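Side-chain contacts in glycosyl hydrolase family 26 (Bacteroides ovatus, PDB 4ZXO), which is a beta-mannanase that probably hydrolyses internal beta-1,4-mannosidic bonds of galactomannan in the retaining manner of its family: residues 34-39 with 77-82; 106-111 with 128-133; 120-125 with 185-190; 217-222 with 252-257. One frame throughout, in Å; residues are numbered along the deposited sequence.

Interaction 1 of 4, residues 34-39 with 77-82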
loop_
_atom_site.group_PDB
_atom_site.type_symbol
_atom_site.label_atom_id
_atom_site.label_comp_id
_atom_site.label_asym_id
_atom_site.label_seq_id
_atom_site.Cartn_x
_atom_site.Cartn_y
_atom_site.Cartn_z
ATOM N N ASP A 34 6.847 9.175 -2.285
ATOM C CA ASP A 34 7.102 9.932 -3.498
ATOM C C ASP A 34 7.473 11.399 -3.260
ATOM O O ASP A 34 8.394 11.935 -3.918
ATOM C CB ASP A 34 5.847 9.894 -4.386
ATOM C CG ASP A 34 6.108 10.554 -5.740
ATOM O OD1 ASP A 34 6.937 10.013 -6.519
ATOM O OD2 ASP A 34 5.530 11.628 -6.006
ATOM N N THR A 35 6.787 12.038 -2.317
ATOM C CA THR A 35 7.047 13.436 -2.026
ATOM C C THR A 35 7.891 13.648 -0.784
ATOM O O THR A 35 8.126 14.803 -0.379
ATOM C CB THR A 35 5.726 14.195 -1.872
ATOM O OG1 THR A 35 4.836 13.392 -1.059
ATOM C CG2 THR A 35 5.090 14.416 -3.240
ATOM N N ALA A 36 8.385 12.558 -0.202
ATOM C CA ALA A 36 9.286 12.677 0.948
ATOM C C ALA A 36 10.763 12.791 0.527
ATOM O O ALA A 36 11.527 13.547 1.140
ATOM C CB ALA A 36 9.093 11.489 1.881
ATOM N N TYR A 37 11.167 12.010 -0.479
ATOM C CA TYR A 37 12.577 12.032 -0.936
ATOM C C TYR A 37 12.672 11.255 -2.253
ATOM O O TYR A 37 11.701 10.648 -2.701
ATOM C CB TYR A 37 13.519 11.433 0.147
ATOM C CG TYR A 37 13.112 10.025 0.540
ATOM C CD1 TYR A 37 13.344 8.949 -0.323
ATOM C CD2 TYR A 37 12.474 9.779 1.758
ATOM C CE1 TYR A 37 12.981 7.653 0.010
ATOM C CE2 TYR A 37 12.103 8.488 2.119
ATOM C CZ TYR A 37 12.322 7.432 1.228
ATOM O OH TYR A 37 11.884 6.153 1.533
ATOM N N GLY A 38 13.850 11.260 -2.869
ATOM C CA GLY A 38 14.086 10.499 -4.081
ATOM C C GLY A 38 15.572 10.461 -4.324
ATOM O O GLY A 38 16.376 10.773 -3.418
ATOM N N ILE A 39 15.975 10.064 -5.531
ATOM C CA ILE A 39 17.410 9.932 -5.781
ATOM C C ILE A 39 18.065 11.330 -5.763
ATOM O O ILE A 39 17.705 12.208 -6.537
ATOM C CB ILE A 39 17.655 9.181 -7.094
ATOM C CG1 ILE A 39 17.038 7.778 -6.997
ATOM C CG2 ILE A 39 19.137 9.108 -7.385
ATOM C CD1 ILE A 39 17.440 7.005 -5.713
ATOM N N ASP A 77 12.144 4.898 8.246
ATOM C CA ASP A 77 12.950 5.404 7.123
ATOM C C ASP A 77 13.368 6.845 7.366
ATOM O O ASP A 77 13.768 7.558 6.445
ATOM C CB ASP A 77 12.161 5.218 5.817
ATOM C CG ASP A 77 12.118 3.749 5.407
ATOM O OD1 ASP A 77 13.178 3.109 5.466
ATOM O OD2 ASP A 77 11.070 3.167 5.076
ATOM N N LYS A 78 13.317 7.257 8.631
ATOM C CA LYS A 78 13.822 8.549 9.097
ATOM C C LYS A 78 13.016 9.740 8.533
ATOM O O LYS A 78 13.548 10.865 8.410
ATOM C CB LYS A 78 15.324 8.699 8.800
ATOM C CG LYS A 78 16.108 7.567 9.430
ATOM C CD LYS A 78 17.626 7.851 9.353
ATOM C CE LYS A 78 18.421 6.662 9.947
ATOM N NZ LYS A 78 19.898 6.915 9.941
ATOM N N VAL A 79 11.721 9.516 8.247
ATOM C CA VAL A 79 10.854 10.614 7.843
ATOM C C VAL A 79 9.960 10.985 9.010
ATOM O O VAL A 79 9.362 10.089 9.645
ATOM C CB VAL A 79 9.954 10.236 6.650
ATOM C CG1 VAL A 79 9.126 11.444 6.229
ATOM C CG2 VAL A 79 10.826 9.786 5.457
ATOM N N SER A 80 9.858 12.278 9.348
ATOM C CA SER A 80 9.116 12.587 10.562
ATOM C C SER A 80 7.616 12.351 10.337
ATOM O O SER A 80 7.113 12.537 9.236
ATOM C CB SER A 80 9.330 14.042 11.023
ATOM O OG SER A 80 8.725 14.960 10.082
ATOM N N PHE A 81 6.919 11.998 11.394
ATOM C CA PHE A 81 5.486 11.838 11.297
ATOM C C PHE A 81 4.824 13.169 10.991
ATOM O O PHE A 81 3.801 13.203 10.299
ATOM C CB PHE A 81 4.930 11.210 12.583
ATOM C CG PHE A 81 5.430 9.809 12.780
ATOM C CD1 PHE A 81 5.103 8.831 11.853
ATOM C CD2 PHE A 81 6.285 9.486 13.842
ATOM C CE1 PHE A 81 5.602 7.543 11.978
ATOM C CE2 PHE A 81 6.826 8.218 13.962
ATOM C CZ PHE A 81 6.467 7.219 13.020
ATOM N N ALA A 82 5.383 14.277 11.474
ATOM C CA ALA A 82 4.773 15.565 11.156
ATOM C C ALA A 82 4.917 15.863 9.643
ATOM O O ALA A 82 4.002 16.441 9.003
ATOM C CB ALA A 82 5.397 16.674 11.994
#
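Tyr37 OH is held by two polar groups as it passes the side chain of Asp77: Arg302 NH1 makes a hydrogen bond with it, and Asp33 OD2 adds a weak one. Across the contact the same OH stands 4.4 Å from Asp77 CB, a loose neighbour only. With its hydroxyl anchored and its ring in a cation-pi contact with Arg305, which also bonds to Asp77 O, the tyrosine has little freedom to turn. The first torsion (chi1 56°) sets CG between the backbone N and the carbonyl carbon and carries the ring to the 77-82 loop.

Val79 meets that ring at its edge, in the ring plane. Val79 CG2 touches Tyr37 CE2 at 3.8 Å and Tyr37 CD2 at 4.0 Å. Val79 CG2 also approaches Ala36 CB at 4.3 Å, where the smallest of side chains lets the two segments come together. A branched valine suits this buried spot, since one methyl can fill the angle between ring and alanine while its backbone N stays bonded to Asn75 OD1.

Residues 34-39 follow strand 27-32 and residues 77-82 lead into helix 81-93, after strand 60-64, so neighbouring loops meet at the C-terminal ends of parallel strands, the end of a TIM barrel that carries the active site.

Interaction 2 of 4, residues 106-111 with 128-133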
loop_
_atom_site.group_PDB
_atom_site.type_symbol
_atom_site.label_atom_id
_atom_site.label_comp_id
_atom_site.label_asym_id
_atom_site.label_seq_id
_atom_site.Cartn_x
_atom_site.Cartn_y
_atom_site.Cartn_z
ATOM N N ASN A 106 9.043 -5.674 16.319
ATOM C CA ASN A 106 8.744 -6.973 16.914
ATOM C C ASN A 106 8.449 -6.748 18.397
ATOM O O ASN A 106 9.376 -6.372 19.148
ATOM C CB ASN A 106 9.951 -7.881 16.710
ATOM C CG ASN A 106 9.729 -9.296 17.183
ATOM O OD1 ASN A 106 9.171 -9.522 18.236
ATOM N ND2 ASN A 106 10.161 -10.258 16.393
ATOM N N PRO A 107 7.196 -6.982 18.832
ATOM C CA PRO A 107 6.844 -6.631 20.228
ATOM C C PRO A 107 7.405 -7.598 21.276
ATOM O O PRO A 107 7.395 -7.263 22.468
ATOM C CB PRO A 107 5.307 -6.667 20.232
ATOM C CG PRO A 107 4.936 -7.646 19.104
ATOM C CD PRO A 107 6.037 -7.412 18.023
ATOM N N LYS A 108 7.940 -8.737 20.847
ATOM C CA LYS A 108 8.483 -9.679 21.813
ATOM C C LYS A 108 10.009 -9.538 21.917
ATOM O O LYS A 108 10.574 -9.509 23.027
ATOM C CB LYS A 108 8.104 -11.118 21.424
ATOM C CG LYS A 108 8.580 -12.180 22.425
ATOM C CD LYS A 108 7.919 -13.504 21.975
ATOM C CE LYS A 108 7.912 -14.578 23.013
ATOM N NZ LYS A 108 9.249 -15.074 23.299
ATOM N N THR A 109 10.677 -9.447 20.762
ATOM C CA THR A 109 12.146 -9.399 20.769
ATOM C C THR A 109 12.725 -8.014 20.859
ATOM O O THR A 109 13.890 -7.871 21.198
ATOM C CB THR A 109 12.744 -10.035 19.514
ATOM O OG1 THR A 109 12.492 -9.193 18.396
ATOM C CG2 THR A 109 12.128 -11.410 19.258
ATOM N N GLY A 110 11.922 -7.006 20.530
ATOM C CA GLY A 110 12.377 -5.614 20.435
ATOM C C GLY A 110 13.093 -5.351 19.111
ATOM O O GLY A 110 13.576 -4.231 18.882
ATOM N N GLY A 111 13.171 -6.356 18.238
ATOM C CA GLY A 111 13.753 -6.173 16.899
ATOM C C GLY A 111 12.832 -5.520 15.900
ATOM O O GLY A 111 11.742 -5.029 16.264
ATOM N N GLY A 128 -4.493 -12.713 26.537
ATOM C CA GLY A 128 -3.803 -13.549 27.497
ATOM C C GLY A 128 -2.288 -13.612 27.343
ATOM O O GLY A 128 -1.582 -14.082 28.237
ATOM N N GLY A 129 -1.755 -13.098 26.244
ATOM C CA GLY A 129 -0.320 -13.162 26.028
ATOM C C GLY A 129 0.356 -11.994 26.691
ATOM O O GLY A 129 -0.279 -10.962 26.939
ATOM N N GLU A 130 1.652 -12.122 26.938
ATOM C CA GLU A 130 2.381 -11.117 27.722
ATOM C C GLU A 130 2.477 -9.791 27.002
ATOM O O GLU A 130 2.704 -8.746 27.629
ATOM C CB GLU A 130 3.779 -11.624 28.054
ATOM C CG GLU A 130 4.495 -11.950 26.816
ATOM C CD GLU A 130 5.811 -12.633 27.020
ATOM O OE1 GLU A 130 6.537 -12.244 27.979
ATOM O OE2 GLU A 130 6.110 -13.537 26.182
ATOM N N ASN A 131 2.314 -9.815 25.678
ATOM C CA ASN A 131 2.436 -8.570 24.914
ATOM C C ASN A 131 1.144 -8.098 24.278
ATOM O O ASN A 131 1.143 -7.222 23.415
ATOM C CB ASN A 131 3.504 -8.717 23.824
ATOM C CG ASN A 131 4.873 -8.995 24.408
ATOM O OD1 ASN A 131 5.318 -8.289 25.309
ATOM N ND2 ASN A 131 5.515 -10.048 23.951
ATOM N N HIS A 132 0.033 -8.622 24.768
ATOM C CA HIS A 132 -1.279 -8.256 24.214
ATOM C C HIS A 132 -1.626 -6.775 24.479
ATOM O O HIS A 132 -2.017 -6.061 23.568
ATOM C CB HIS A 132 -2.351 -9.152 24.804
ATOM C CG HIS A 132 -3.735 -8.838 24.358
ATOM N ND1 HIS A 132 -4.189 -9.111 23.088
ATOM C CD2 HIS A 132 -4.790 -8.327 25.034
ATOM C CE1 HIS A 132 -5.458 -8.755 22.988
ATOM N NE2 HIS A 132 -5.839 -8.254 24.148
ATOM N N VAL A 133 -1.514 -6.319 25.724
ATOM C CA VAL A 133 -1.895 -4.931 26.008
ATOM C C VAL A 133 -1.023 -3.961 25.208
ATOM O O VAL A 133 -1.530 -2.951 24.662
ATOM C CB VAL A 133 -1.833 -4.650 27.553
ATOM C CG1 VAL A 133 -2.085 -3.157 27.875
ATOM C CG2 VAL A 133 -2.915 -5.502 28.220
#
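An amide set against a carbonyl without bonding to it marks this contact: Pro107 O lies 3.6 Å from Asn131 CG and 3.7 Å from Asn131 ND2, yet no hydrogen bond forms. Each group is satisfied by another partner, Pro107 O by Lys134 NZ and Asn131 ND2 by Ser124 OG. Although Asn131 is the N-cap residue of helix 132-147, its side chain makes no capping bond; chi1 of -62° sends CG away from its own carbonyl carbon and across to the proline. ND2 also rests against Lys108 CB at 3.8 Å, the two side chains crossing at about a right angle. A leucine in place of Asn131 would probably leave Ser124 OG without its amide donor and put a greasy branch against Pro107 O.

At the outer edge Lys108 CE brushes Glu130 OE2 at 3.8 Å, but NZ stays 4.5 Å from that oxygen, too far for a salt bridge, and pairs with Asp118. What shapes the loop is Asn106. Its OD1 takes Lys108 N in the carbonyl plane and Thr109 N, 2.9 Å away, from above it, the double grip of an Asx turn with an Asx motif.

Interaction 3 of 4, residues 120-125 with 185-190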
loop_
_atom_site.group_PDB
_atom_site.type_symbol
_atom_site.label_atom_id
_atom_site.label_comp_id
_atom_site.label_asym_id
_atom_site.label_seq_id
_atom_site.Cartn_x
_atom_site.Cartn_y
_atom_site.Cartn_z
ATOM N N THR A 120 7.194 -17.255 17.927
ATOM C CA THR A 120 6.076 -17.235 18.892
ATOM C C THR A 120 5.611 -15.820 19.217
ATOM O O THR A 120 4.931 -15.594 20.237
ATOM C CB THR A 120 6.440 -17.987 20.205
ATOM O OG1 THR A 120 7.411 -17.268 20.969
ATOM C CG2 THR A 120 6.971 -19.387 19.883
ATOM N N VAL A 121 5.966 -14.864 18.343
ATOM C CA VAL A 121 5.678 -13.472 18.602
ATOM C C VAL A 121 4.210 -13.200 18.490
ATOM O O VAL A 121 3.653 -12.562 19.401
ATOM C CB VAL A 121 6.467 -12.540 17.684
ATOM C CG1 VAL A 121 6.156 -11.037 17.936
ATOM C CG2 VAL A 121 7.943 -12.797 17.874
ATOM N N VAL A 122 3.559 -13.684 17.433
ATOM C CA VAL A 122 2.125 -13.458 17.287
ATOM C C VAL A 122 1.380 -14.102 18.465
ATOM O O VAL A 122 0.475 -13.489 19.017
ATOM C CB VAL A 122 1.604 -13.997 15.926
ATOM C CG1 VAL A 122 0.112 -13.844 15.803
ATOM C CG2 VAL A 122 2.298 -13.236 14.781
ATOM N N ALA A 123 1.755 -15.318 18.868
ATOM C CA ALA A 123 1.112 -15.922 20.025
ATOM C C ALA A 123 1.162 -14.995 21.239
ATOM O O ALA A 123 0.211 -14.904 22.000
ATOM C CB ALA A 123 1.741 -17.263 20.380
ATOM N N SER A 124 2.278 -14.315 21.422
ATOM C CA SER A 124 2.444 -13.462 22.601
ATOM C C SER A 124 1.558 -12.196 22.580
ATOM O O SER A 124 1.387 -11.527 23.624
ATOM C CB SER A 124 3.907 -13.043 22.763
ATOM O OG SER A 124 4.230 -11.883 22.013
ATOM N N VAL A 125 0.993 -11.845 21.424
ATOM C CA VAL A 125 0.097 -10.685 21.426
ATOM C C VAL A 125 -1.378 -11.058 21.364
ATOM O O VAL A 125 -2.236 -10.177 21.293
ATOM C CB VAL A 125 0.390 -9.670 20.262
ATOM C CG1 VAL A 125 1.813 -9.156 20.355
ATOM C CG2 VAL A 125 0.014 -10.268 18.862
ATOM N N LYS A 185 -5.347 -14.210 11.561
ATOM C CA LYS A 185 -6.646 -13.533 11.407
ATOM C C LYS A 185 -6.952 -12.733 12.643
ATOM O O LYS A 185 -7.575 -11.693 12.532
ATOM C CB LYS A 185 -7.791 -14.526 11.142
ATOM C CG LYS A 185 -7.668 -15.216 9.780
ATOM C CD LYS A 185 -8.727 -16.277 9.601
ATOM C CE LYS A 185 -8.428 -17.064 8.379
ATOM N NZ LYS A 185 -9.434 -18.223 8.269
ATOM N N THR A 186 -6.534 -13.210 13.829
ATOM C CA THR A 186 -6.771 -12.450 15.061
ATOM C C THR A 186 -6.001 -11.130 15.066
ATOM O O THR A 186 -6.528 -10.133 15.579
ATOM C CB THR A 186 -6.395 -13.278 16.287
ATOM O OG1 THR A 186 -7.174 -14.472 16.255
ATOM C CG2 THR A 186 -6.689 -12.522 17.591
ATOM N N LEU A 187 -4.808 -11.089 14.464
ATOM C CA LEU A 187 -4.106 -9.793 14.328
ATOM C C LEU A 187 -4.981 -8.786 13.621
ATOM O O LEU A 187 -5.091 -7.645 14.018
ATOM C CB LEU A 187 -2.822 -9.888 13.520
ATOM C CG LEU A 187 -1.608 -10.454 14.231
ATOM C CD1 LEU A 187 -0.465 -10.560 13.241
ATOM C CD2 LEU A 187 -1.278 -9.599 15.443
ATOM N N TRP A 188 -5.578 -9.226 12.531
ATOM C CA TRP A 188 -6.464 -8.374 11.787
ATOM C C TRP A 188 -7.683 -7.977 12.584
ATOM O O TRP A 188 -8.058 -6.793 12.569
ATOM C CB TRP A 188 -6.913 -9.073 10.527
ATOM C CG TRP A 188 -5.935 -8.921 9.369
ATOM C CD1 TRP A 188 -5.053 -9.850 8.890
ATOM C CD2 TRP A 188 -5.778 -7.754 8.554
ATOM N NE1 TRP A 188 -4.366 -9.338 7.813
ATOM C CE2 TRP A 188 -4.811 -8.064 7.568
ATOM C CE3 TRP A 188 -6.380 -6.481 8.544
ATOM C CZ2 TRP A 188 -4.405 -7.144 6.603
ATOM C CZ3 TRP A 188 -5.985 -5.561 7.550
ATOM C CH2 TRP A 188 -5.016 -5.900 6.597
ATOM N N ARG A 189 -8.293 -8.914 13.304
ATOM C CA ARG A 189 -9.435 -8.546 14.113
ATOM C C ARG A 189 -9.093 -7.554 15.221
ATOM O O ARG A 189 -9.849 -6.583 15.445
ATOM C CB ARG A 189 -10.067 -9.802 14.684
ATOM C CG ARG A 189 -10.782 -10.606 13.576
ATOM C CD ARG A 189 -11.849 -11.518 14.140
ATOM N NE ARG A 189 -11.258 -12.396 15.128
ATOM C CZ ARG A 189 -10.682 -13.584 14.879
ATOM N NH1 ARG A 189 -10.180 -14.247 15.917
ATOM N NH2 ARG A 189 -10.660 -14.120 13.639
ATOM N N MET A 190 -7.962 -7.757 15.898
ATOM C CA MET A 190 -7.489 -6.762 16.894
ATOM C C MET A 190 -7.268 -5.401 16.281
ATOM O O MET A 190 -7.629 -4.380 16.841
ATOM C CB MET A 190 -6.168 -7.204 17.546
ATOM C CG MET A 190 -6.310 -8.353 18.477
ATOM S SD MET A 190 -4.707 -9.149 18.821
ATOM C CE MET A 190 -3.750 -7.796 19.479
#
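Leu187 and Met190 of helix 181-197, an outer helix of the TIM barrel lying between strands 159-162 and 203-207 in the chain, pack on the short, weakly bonded helix 121-125. The two axes approach to 10.6 Å and cross at 43°, which concentrates the touching atoms on a few aliphatic groups.

The tight part lies at Val125. Its CG2 methyl meets Leu187 CD2 at 3.7 Å, the two side chains crossing at about a right angle. That methyl occupies the place between the backbone N and the carbonyl carbon, from which it projects directly at the leucine. Contact is slacker one turn back, where Val122 straddles the other side of the leucine: CG1 is 4.1 Å from Leu187 CG, and CG2 the same distance from Leu187 CD1. Leucine suits the position because its fork gives each valine a separate methyl. On the partly exposed side the contact is looser; Thr186 points at helix 121-125, but Thr186 CG2 stays 6.2 Å from Val125 O, and its OG1 turns back to Glu182 O of its own helix.

Within helix 121-125, Ser124 OG donates to Val121 O over 2.8 Å, on a lone pair in the carbonyl plane, in a helix where some backbone bonds are weak. Methionine, long and flexible, reaches the carbonyl of Val125, which already accepts from His132 ND1: a bend at chi3 (58°) swings the Met190 methyl round until CE lies 3.4 Å from Val125 O.

Interaction 4 of 4, residues 217-222 with 252-257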
loop_
_atom_site.group_PDB
_atom_site.type_symbol
_atom_site.label_atom_id
_atom_site.label_comp_id
_atom_site.label_asym_id
_atom_site.label_seq_id
_atom_site.Cartn_x
_atom_site.Cartn_y
_atom_site.Cartn_z
ATOM N N GLU A 217 -7.798 -20.298 -3.379
ATOM C CA GLU A 217 -7.904 -20.981 -2.091
ATOM C C GLU A 217 -6.713 -20.614 -1.199
ATOM O O GLU A 217 -6.860 -20.292 0.010
ATOM C CB GLU A 217 -7.990 -22.532 -2.309
ATOM C CG GLU A 217 -7.718 -23.397 -1.061
ATOM C CD GLU A 217 -7.842 -24.859 -1.378
ATOM O OE1 GLU A 217 -8.812 -25.188 -2.060
ATOM O OE2 GLU A 217 -6.947 -25.659 -1.022
ATOM N N GLU A 218 -5.515 -20.678 -1.786
ATOM C CA GLU A 218 -4.313 -20.408 -1.038
ATOM C C GLU A 218 -4.249 -18.929 -0.651
ATOM O O GLU A 218 -3.854 -18.568 0.445
ATOM C CB GLU A 218 -3.077 -20.792 -1.843
ATOM C CG GLU A 218 -2.931 -22.328 -2.028
ATOM C CD GLU A 218 -2.047 -22.650 -3.216
ATOM O OE1 GLU A 218 -0.830 -22.252 -3.216
ATOM O OE2 GLU A 218 -2.579 -23.291 -4.165
ATOM N N TYR A 219 -4.600 -18.065 -1.599
ATOM C CA TYR A 219 -4.565 -16.641 -1.339
ATOM C C TYR A 219 -5.429 -16.271 -0.172
ATOM O O TYR A 219 -5.048 -15.395 0.613
ATOM C CB TYR A 219 -5.019 -15.896 -2.626
ATOM C CG TYR A 219 -5.124 -14.389 -2.505
ATOM C CD1 TYR A 219 -4.010 -13.565 -2.736
ATOM C CD2 TYR A 219 -6.341 -13.792 -2.225
ATOM C CE1 TYR A 219 -4.125 -12.171 -2.643
ATOM C CE2 TYR A 219 -6.458 -12.426 -2.109
ATOM C CZ TYR A 219 -5.354 -11.609 -2.311
ATOM O OH TYR A 219 -5.478 -10.246 -2.196
ATOM N N LEU A 220 -6.593 -16.909 -0.083
ATOM C CA LEU A 220 -7.535 -16.579 0.988
ATOM C C LEU A 220 -7.386 -17.405 2.251
ATOM O O LEU A 220 -8.240 -17.285 3.146
ATOM C CB LEU A 220 -8.977 -16.730 0.482
ATOM C CG LEU A 220 -9.315 -15.746 -0.652
ATOM C CD1 LEU A 220 -10.795 -15.992 -1.111
ATOM C CD2 LEU A 220 -9.161 -14.307 -0.160
ATOM N N GLU A 221 -6.405 -18.316 2.335
ATOM C CA GLU A 221 -6.314 -19.197 3.510
ATOM C C GLU A 221 -6.250 -18.397 4.821
ATOM O O GLU A 221 -6.810 -18.811 5.828
ATOM C CB GLU A 221 -5.063 -20.081 3.396
ATOM C CG GLU A 221 -4.988 -21.141 4.474
ATOM C CD GLU A 221 -3.665 -21.280 5.209
ATOM O OE1 GLU A 221 -2.743 -20.415 5.209
ATOM O OE2 GLU A 221 -3.540 -22.343 5.809
ATOM N N ARG A 222 -5.559 -17.252 4.790
ATOM C CA ARG A 222 -5.426 -16.441 6.003
ATOM C C ARG A 222 -6.233 -15.126 5.944
ATOM O O ARG A 222 -5.899 -14.111 6.640
ATOM C CB ARG A 222 -3.936 -16.147 6.263
ATOM C CG ARG A 222 -3.205 -17.407 6.618
ATOM C CD ARG A 222 -1.770 -17.227 7.079
ATOM N NE ARG A 222 -1.350 -18.561 7.537
ATOM C CZ ARG A 222 -0.471 -18.786 8.511
ATOM N NH1 ARG A 222 0.130 -17.754 9.131
ATOM N NH2 ARG A 222 -0.208 -20.055 8.883
ATOM N N LEU A 252 -2.546 -11.596 -10.570
ATOM C CA LEU A 252 -3.651 -10.714 -10.913
ATOM C C LEU A 252 -4.889 -11.502 -11.370
ATOM O O LEU A 252 -6.003 -11.025 -11.149
ATOM C CB LEU A 252 -3.211 -9.725 -12.000
ATOM C CG LEU A 252 -2.038 -8.854 -11.509
ATOM C CD1 LEU A 252 -1.728 -7.764 -12.576
ATOM C CD2 LEU A 252 -2.317 -8.247 -10.116
ATOM N N THR A 253 -4.701 -12.687 -11.973
ATOM C CA THR A 253 -5.824 -13.576 -12.281
ATOM C C THR A 253 -6.508 -14.007 -10.969
ATOM O O THR A 253 -7.748 -14.021 -10.836
ATOM C CB THR A 253 -5.307 -14.783 -13.091
ATOM O OG1 THR A 253 -4.884 -14.269 -14.370
ATOM C CG2 THR A 253 -6.414 -15.848 -13.332
ATOM N N ILE A 254 -5.696 -14.391 -9.989
ATOM C CA ILE A 254 -6.229 -14.748 -8.669
ATOM C C ILE A 254 -6.987 -13.582 -8.040
ATOM O O ILE A 254 -8.119 -13.760 -7.582
ATOM C CB ILE A 254 -5.103 -15.207 -7.744
ATOM C CG1 ILE A 254 -4.671 -16.618 -8.138
ATOM C CG2 ILE A 254 -5.533 -15.160 -6.238
ATOM C CD1 ILE A 254 -3.340 -17.028 -7.520
ATOM N N LEU A 255 -6.407 -12.385 -8.075
ATOM C CA LEU A 255 -7.065 -11.200 -7.531
ATOM C C LEU A 255 -8.380 -10.915 -8.226
ATOM O O LEU A 255 -9.389 -10.642 -7.556
ATOM C CB LEU A 255 -6.206 -9.924 -7.660
ATOM C CG LEU A 255 -5.012 -9.786 -6.757
ATOM C CD1 LEU A 255 -4.468 -8.395 -6.827
ATOM C CD2 LEU A 255 -5.345 -10.138 -5.334
ATOM N N THR A 256 -8.380 -10.971 -9.554
ATOM C CA THR A 256 -9.601 -10.685 -10.303
ATOM C C THR A 256 -10.701 -11.701 -9.928
ATOM O O THR A 256 -11.863 -11.310 -9.661
ATOM C CB THR A 256 -9.301 -10.687 -11.815
ATOM O OG1 THR A 256 -8.252 -9.723 -12.077
ATOM C CG2 THR A 256 -10.504 -10.311 -12.645
ATOM N N GLU A 257 -10.341 -12.991 -9.854
ATOM C CA GLU A 257 -11.301 -14.071 -9.516
ATOM C C GLU A 257 -11.818 -13.839 -8.089
ATOM O O GLU A 257 -13.033 -13.922 -7.810
ATOM C CB GLU A 257 -10.588 -15.469 -9.688
ATOM C CG GLU A 257 -11.418 -16.811 -9.474
ATOM C CD GLU A 257 -10.560 -18.130 -9.706
ATOM O OE1 GLU A 257 -9.840 -18.162 -10.749
ATOM O OE2 GLU A 257 -10.575 -19.127 -8.863
#
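Tyr219 lies across two residues of helix 241-262, its root over Ile254 and its hydroxyl end over Leu255. The Ile254 CG2 methyl sits 3.7 Å from Tyr219 CB and 3.8 Å from Tyr219 CG, while the two side chains cross obliquely. Further out, where the tyrosine crosses Leu255 at about a right angle, Leu255 CD2 crowds the phenol carbon, Tyr219 CZ, at 3.4 Å, and comes to 3.1 Å from Tyr219 OH, a close fit for a methyl and an oxygen. The tyrosine can reach so far because CG stands anti to the backbone N (chi1 176°), which throws the ring off helix 216-219 towards its neighbour.

Helix 216-219 belongs to the connection between the parallel strands 203-207 and 231-235, a beta-alpha-beta crossover of the TIM barrel, and the tyrosine ties it to both. Its buried hydroxyl bonds to Gly233 O in the second strand; its ring meets that of Tyr207, at the end of the first, edge to face, and Tyr207 OH bonds to Tyr219 O. Tyrosine fits here because it joins a flat apolar body to a polar tip that can satisfy a strand carbonyl. With a valine at this site, Gly233 O would probably lose its hydroxyl partner and a gap would open beside Leu255 CD2.

A little further along the chain, Arg222 NE pairs with Glu221 OE1 at 3.3 Å in a salt bridge; the oxygen lies close to the guanidinium plane, whereas the nitrogen meets the carboxylate from above its plane.

Interactions 2 and 3 form one patch, their centres 10 Å apart and their segments alternating along the chain. Asn131 N lies 2.8 Å from Ser124 O, probably a hydrogen bond, and Lys108 CE packs on Thr120 OG1 at 3.4 Å. Interaction 3 in turn grazes interaction 4, Lys185 CE standing 3.5 Å from Glu221 O, although their centres are 22 Å apart. Interaction 1 touches none of the others and lies across the chain's centre from interaction 4, about 32 Å away between centres. It joins loops at the C-terminal end of the barrel strands, where a TIM barrel's active site is expected. The potassium ion is bound by Ser328, Ser330 and Ile333, outside all eight segments.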